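Local coordinates for isatin hydrolase (Ralstonia solanacearum, PDB 5NMP), which hydrolyses isatin, opening its ring to give isatinate, and carries a manganese ion at its metal site, at residues A[26-31]-A[258-263]; A[85-90]-A[211-216]. All blocks are in the same frame, centred on the assembly; numbering follows the deposited sequence.

Interaction 1 of 2, residues A[26-31]-A[258-263]; sequences VDLTQT and LRVLAL
D27 and R259 face each other across two chain segments that run roughly antiparallel, and their pairing shows how a carboxylate can serve side chain and backbone together. With CG anti to its own backbone N (chi1 -163°), D27 carries its carboxylate to the guanidinium edge, while R259 bends at chi2 (62°) to meet it. The side chains cross at about a right angle, yet the carboxylate and guanidinium planes are inclined by only 22°. R259 NH2 donates to D27 OD2 at 2.8 Å, on the syn side but tilted out of the carboxylate plane, making a salt bridge, and R259 NE adds weak bonds to both oxygens. D27 OD1 also accepts the backbone N of T29 at 3.1 Å, from above the carboxylate plane, and so closes an Asx turn.

That turn presents T29 to the partner segment. T29 OG1 accepts V260 N at 2.8 Å and lies 3.6 Å from R259 CD, while the T29 methyl CG2 leans on the carbonyl oxygen of L258. On the side where V26 and A262 point, L28 reaches across, its CD1 resting 3.9 Å from A262 CB and also touching V260 CG1.

The backbones zip these groups together. V26 and A262 form a hydrogen-bonded antiparallel pair, with V26 N to A262 O at 2.8 Å; D27 and L261 form the next, non-hydrogen-bonded pair; L28 N then reaches V260 O at 3.0 Å.

R259 NH1 also binds P247 O and V98 O of the second subunit, so the salt bridge lies against the dimer interface. Strand 24-27 is the outermost strand of the mixed sheet within this chain, beside strand 261-264, which in turn pairs with strand 239-244; I243 of that strand touches L28, V260 and A262.

Interaction 2 of 2, residues A[85-90]-A[211-216]; sequences AHWITG and LAYPCH. With SIN (succinic acid), chain L.
H216 sets its CB over one face of the W87 indole, 3.8 Å from the centroid of the six-membered ring and 11° off its normal, a CH-pi contact almost centred on that ring. The H216 imidazole itself meets the same ring obliquely. W87 CH2 continues the apolar patch to Y213 CD2 at 3.8 Å; Y213 occupies the N-cap position of helix 214-221, with its side chain roughly perpendicular to that of W87.

A chi1 of 176° extends the H86 ring away from its backbone N and toward H216. The two imidazoles touch rim to rim, CD2 to CD2, and their NE2 atoms converge on one carboxylate oxygen of a succinic acid molecule, probably from the crystallisation liquor. H216 NE2 bonds to O3 of the succinic acid at 3.3 Å; the bond from H86 NE2 to the same atom is bent and weak. The far nitrogens fix both rings: H216 ND1 bonds to D202, and H86 ND1 to the Y67 carbonyl oxygen of the second subunit.

H86 also packs against the manganese ligand H76. The aromatic cluster beside the manganese, holding a carboxylate group, is consistent with a substrate-pocket wall in this cyclase-family hydrolase.

The two contacts illustrate a sheet edge and a pocket wall lying at different distances from one metal site. Their centres lie 25 Å apart and their nearest atoms about 13 Å, so they do not touch; along the chain, interaction 2 is nested inside the loop that interaction 1 closes. Interaction 2 borders the site directly, the H86 side chain lying about 4 Å from the manganese ion. Interaction 1 approaches it through L258, whose side chain is about 10 Å from the ion but about 5 Å from that of the ligand H80. Both contacts also meet the second subunit, which makes dimer association part of the surroundings of each.

Interaction 1 of 2, residues A[26-31]-A[258-263]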
loop_
_atom_site.group_PDB
_atom_site.type_symbol
_atom_site.label_atom_id
_atom_site.label_comp_id
_atom_site.label_asym_id
_atom_site.label_seq_id
_atom_site.Cartn_x
_atom_site.Cartn_y
_atom_site.Cartn_z
ATOM N N VAL A 26 -2.437 -4.437 -13.033
ATOM C CA VAL A 26 -1.861 -3.243 -13.639
ATOM C C VAL A 26 -1.374 -2.268 -12.569
ATOM O O VAL A 26 -2.109 -1.928 -11.642
ATOM C CB VAL A 26 -2.874 -2.534 -14.556
ATOM C CG1 VAL A 26 -2.215 -1.374 -15.284
ATOM C CG2 VAL A 26 -3.457 -3.519 -15.553
ATOM N N ASP A 27 -0.126 -1.830 -12.703
ATOM C CA ASP A 27 0.476 -0.880 -11.773
ATOM C C ASP A 27 0.142 0.550 -12.192
ATOM O O ASP A 27 0.548 0.999 -13.264
ATOM C CB ASP A 27 1.996 -1.079 -11.718
ATOM C CG ASP A 27 2.637 -0.422 -10.504
ATOM O OD1 ASP A 27 1.935 0.294 -9.760
ATOM O OD2 ASP A 27 3.854 -0.621 -10.302
ATOM N N LEU A 28 -0.600 1.260 -11.346
ATOM C CA LEU A 28 -1.013 2.625 -11.658
ATOM C C LEU A 28 -0.164 3.655 -10.923
ATOM O O LEU A 28 -0.525 4.826 -10.846
ATOM C CB LEU A 28 -2.485 2.831 -11.304
ATOM C CG LEU A 28 -3.470 1.808 -11.864
ATOM C CD1 LEU A 28 -4.899 2.204 -11.520
ATOM C CD2 LEU A 28 -3.293 1.659 -13.366
ATOM N N THR A 29 0.970 3.213 -10.394
ATOM C CA THR A 29 1.776 4.045 -9.511
ATOM C C THR A 29 3.029 4.599 -10.194
ATOM O O THR A 29 3.717 3.886 -10.928
ATOM C CB THR A 29 2.188 3.250 -8.255
ATOM O OG1 THR A 29 1.030 2.618 -7.694
ATOM C CG2 THR A 29 2.812 4.159 -7.213
ATOM N N GLN A 30 3.305 5.879 -9.957
ATOM C CA GLN A 30 4.549 6.501 -10.396
ATOM C C GLN A 30 5.690 6.106 -9.458
ATOM O O GLN A 30 5.451 5.697 -8.322
ATOM C CB GLN A 30 4.409 8.027 -10.437
ATOM C CG GLN A 30 3.426 8.559 -11.473
ATOM C CD GLN A 30 4.067 8.793 -12.830
ATOM O OE1 GLN A 30 5.118 8.233 -13.139
ATOM N NE2 GLN A 30 3.436 9.630 -13.646
ATOM N N THR A 31 6.927 6.240 -9.924
ATOM C CA THR A 31 8.085 5.880 -9.112
ATOM C C THR A 31 8.529 7.016 -8.191
ATOM O O THR A 31 8.825 8.121 -8.648
ATOM C CB THR A 31 9.278 5.459 -9.997
ATOM O OG1 THR A 31 8.981 4.209 -10.628
ATOM C CG2 THR A 31 10.536 5.298 -9.160
ATOM N N LEU A 258 1.027 5.693 -1.802
ATOM C CA LEU A 258 0.604 4.304 -1.759
ATOM C C LEU A 258 0.831 3.613 -3.092
ATOM O O LEU A 258 1.070 4.257 -4.109
ATOM C CB LEU A 258 -0.873 4.198 -1.363
ATOM C CG LEU A 258 -1.948 4.456 -2.426
ATOM C CD1 LEU A 258 -3.330 4.127 -1.876
ATOM C CD2 LEU A 258 -1.908 5.887 -2.933
ATOM N N ARG A 259 0.758 2.289 -3.073
ATOM C CA ARG A 259 0.875 1.495 -4.283
ATOM C C ARG A 259 -0.513 1.191 -4.830
ATOM O O ARG A 259 -1.203 0.303 -4.331
ATOM C CB ARG A 259 1.635 0.197 -3.999
ATOM C CG ARG A 259 2.170 -0.501 -5.236
ATOM C CD ARG A 259 3.173 0.376 -5.956
ATOM N NE ARG A 259 3.758 -0.293 -7.110
ATOM C CZ ARG A 259 4.932 -0.916 -7.094
ATOM N NH1 ARG A 259 5.647 -0.956 -5.977
ATOM N NH2 ARG A 259 5.393 -1.495 -8.195
ATOM N N VAL A 260 -0.926 1.937 -5.848
ATOM C CA VAL A 260 -2.239 1.736 -6.452
ATOM C C VAL A 260 -2.192 0.653 -7.524
ATOM O O VAL A 260 -1.413 0.741 -8.474
ATOM C CB VAL A 260 -2.783 3.034 -7.078
ATOM C CG1 VAL A 260 -4.171 2.799 -7.653
ATOM C CG2 VAL A 260 -2.811 4.150 -6.047
ATOM N N LEU A 261 -3.033 -0.364 -7.368
ATOM C CA LEU A 261 -3.091 -1.468 -8.318
ATOM C C LEU A 261 -4.493 -1.634 -8.890
ATOM O O LEU A 261 -5.485 -1.345 -8.224
ATOM C CB LEU A 261 -2.649 -2.776 -7.660
ATOM C CG LEU A 261 -1.240 -2.836 -7.070
ATOM C CD1 LEU A 261 -0.984 -4.208 -6.471
ATOM C CD2 LEU A 261 -0.197 -2.499 -8.125
ATOM N N ALA A 262 -4.564 -2.112 -10.126
ATOM C CA ALA A 262 -5.843 -2.386 -10.766
ATOM C C ALA A 262 -5.934 -3.848 -11.195
ATOM O O ALA A 262 -5.012 -4.379 -11.814
ATOM C CB ALA A 262 -6.041 -1.474 -11.958
ATOM N N LEU A 263 -7.041 -4.498 -10.853
ATOM C CA LEU A 263 -7.309 -5.844 -11.340
ATOM C C LEU A 263 -8.190 -5.756 -12.582
ATOM O O LEU A 263 -9.188 -5.036 -12.596
ATOM C CB LEU A 263 -7.982 -6.702 -10.266
ATOM C CG LEU A 263 -7.248 -6.926 -8.939
ATOM C CD1 LEU A 263 -7.985 -7.958 -8.102
ATOM C CD2 LEU A 263 -5.806 -7.352 -9.161
#

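Interaction 2 of 2, residues A[85-90]-A[211-216]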
loop_
_atom_site.group_PDB
_atom_site.type_symbol
_atom_site.label_atom_id
_atom_site.label_comp_id
_atom_site.label_asym_id
_atom_site.label_seq_id
_atom_site.Cartn_x
_atom_site.Cartn_y
_atom_site.Cartn_z
ATOM N N ALA A 85 -9.954 14.149 6.031
ATOM C CA ALA A 85 -9.405 15.050 7.040
ATOM C C ALA A 85 -8.481 16.095 6.422
ATOM O O ALA A 85 -8.177 17.113 7.043
ATOM C CB ALA A 85 -8.662 14.257 8.104
ATOM N N HIS A 86 -8.036 15.831 5.196
ATOM C CA HIS A 86 -7.119 16.717 4.490
ATOM C C HIS A 86 -7.724 18.101 4.272
ATOM O O HIS A 86 -7.004 19.097 4.202
ATOM C CB HIS A 86 -6.721 16.092 3.151
ATOM C CG HIS A 86 -5.851 16.963 2.300
ATOM N ND1 HIS A 86 -4.752 17.631 2.797
ATOM C CD2 HIS A 86 -5.907 17.260 0.981
ATOM C CE1 HIS A 86 -4.175 18.310 1.821
ATOM N NE2 HIS A 86 -4.856 18.102 0.709
ATOM N N TRP A 87 -9.050 18.160 4.176
ATOM C CA TRP A 87 -9.738 19.423 3.930
ATOM C C TRP A 87 -10.632 19.824 5.098
ATOM O O TRP A 87 -11.148 18.972 5.820
ATOM C CB TRP A 87 -10.565 19.340 2.648
ATOM C CG TRP A 87 -10.672 20.652 1.942
ATOM C CD1 TRP A 87 -11.727 21.516 1.969
ATOM C CD2 TRP A 87 -9.676 21.258 1.113
ATOM N NE1 TRP A 87 -11.452 22.620 1.200
ATOM C CE2 TRP A 87 -10.198 22.487 0.665
ATOM C CE3 TRP A 87 -8.395 20.881 0.704
ATOM C CZ2 TRP A 87 -9.483 23.340 -0.174
ATOM C CZ3 TRP A 87 -7.686 21.728 -0.127
ATOM C CH2 TRP A 87 -8.231 22.943 -0.557
ATOM N N ILE A 88 -10.824 21.130 5.260
ATOM C CA ILE A 88 -11.529 21.680 6.415
ATOM C C ILE A 88 -12.993 21.230 6.496
ATOM O O ILE A 88 -13.580 21.207 7.578
ATOM C CB ILE A 88 -11.459 23.233 6.408
ATOM C CG1 ILE A 88 -11.787 23.803 7.789
ATOM C CG2 ILE A 88 -12.354 23.822 5.327
ATOM C CD1 ILE A 88 -11.512 25.281 7.910
ATOM N N THR A 89 -13.575 20.849 5.363
ATOM C CA THR A 89 -14.972 20.430 5.341
ATOM C C THR A 89 -15.139 18.958 5.738
ATOM O O THR A 89 -16.257 18.484 5.943
ATOM C CB THR A 89 -15.606 20.656 3.953
ATOM O OG1 THR A 89 -14.848 19.963 2.956
ATOM C CG2 THR A 89 -15.632 22.133 3.614
ATOM N N GLY A 90 -14.028 18.240 5.850
ATOM C CA GLY A 90 -14.074 16.839 6.230
ATOM C C GLY A 90 -13.393 16.571 7.559
ATOM O O GLY A 90 -13.129 15.421 7.905
ATOM N N LEU A 211 -16.595 28.996 -5.602
ATOM C CA LEU A 211 -16.269 27.977 -4.617
ATOM C C LEU A 211 -14.940 27.343 -5.008
ATOM O O LEU A 211 -14.890 26.477 -5.879
ATOM C CB LEU A 211 -17.380 26.930 -4.521
ATOM C CG LEU A 211 -17.338 26.000 -3.307
ATOM C CD1 LEU A 211 -18.732 25.795 -2.745
ATOM C CD2 LEU A 211 -16.715 24.669 -3.672
ATOM N N ALA A 212 -13.866 27.797 -4.368
ATOM C CA ALA A 212 -12.508 27.393 -4.724
ATOM C C ALA A 212 -12.254 25.906 -4.498
ATOM O O ALA A 212 -12.631 25.356 -3.461
ATOM C CB ALA A 212 -11.500 28.216 -3.941
ATOM N N TYR A 213 -11.600 25.275 -5.474
ATOM C CA TYR A 213 -11.273 23.849 -5.424
ATOM C C TYR A 213 -12.483 22.994 -5.068
ATOM O O TYR A 213 -12.505 22.362 -4.014
ATOM C CB TYR A 213 -10.149 23.597 -4.419
ATOM C CG TYR A 213 -8.811 24.147 -4.847
ATOM C CD1 TYR A 213 -8.438 24.156 -6.183
ATOM C CD2 TYR A 213 -7.919 24.659 -3.915
ATOM C CE1 TYR A 213 -7.214 24.656 -6.580
ATOM C CE2 TYR A 213 -6.691 25.162 -4.303
ATOM C CZ TYR A 213 -6.344 25.158 -5.636
ATOM O OH TYR A 213 -5.122 25.658 -6.028
ATOM N N PRO A 214 -13.492 22.970 -5.952
ATOM C CA PRO A 214 -14.760 22.296 -5.647
ATOM C C PRO A 214 -14.613 20.799 -5.374
ATOM O O PRO A 214 -15.366 20.258 -4.565
ATOM C CB PRO A 214 -15.597 22.535 -6.909
ATOM C CG PRO A 214 -14.602 22.814 -7.984
ATOM C CD PRO A 214 -13.482 23.540 -7.311
ATOM N N CYS A 215 -13.663 20.142 -6.031
ATOM C CA CYS A 215 -13.506 18.701 -5.863
ATOM C C CYS A 215 -13.018 18.381 -4.456
ATOM O O CYS A 215 -13.603 17.549 -3.774
ATOM C CB CYS A 215 -12.549 18.123 -6.909
ATOM S SG CYS A 215 -12.562 16.317 -7.011
ATOM N N HIS A 216 -11.953 19.049 -4.021
ATOM C CA HIS A 216 -11.475 18.905 -2.648
ATOM C C HIS A 216 -12.560 19.248 -1.628
ATOM O O HIS A 216 -12.806 18.486 -0.694
ATOM C CB HIS A 216 -10.250 19.789 -2.405
ATOM C CG HIS A 216 -8.958 19.156 -2.814
ATOM N ND1 HIS A 216 -8.434 19.283 -4.083
ATOM C CD2 HIS A 216 -8.082 18.390 -2.121
ATOM C CE1 HIS A 216 -7.292 18.624 -4.152
ATOM N NE2 HIS A 216 -7.055 18.072 -2.976
HETATM C C1 SIN L . -3.218 21.289 -2.021
HETATM O O1 SIN L . -2.937 20.833 -0.892
HETATM O O2 SIN L . -3.718 22.438 -2.097
HETATM C C2 SIN L . -2.942 20.465 -3.263
HETATM C C3 SIN L . -3.888 19.271 -3.381
HETATM C C4 SIN L . -3.372 18.036 -2.667
HETATM O O3 SIN L . -4.053 17.506 -1.758
HETATM O O4 SIN L . -2.279 17.504 -2.973
#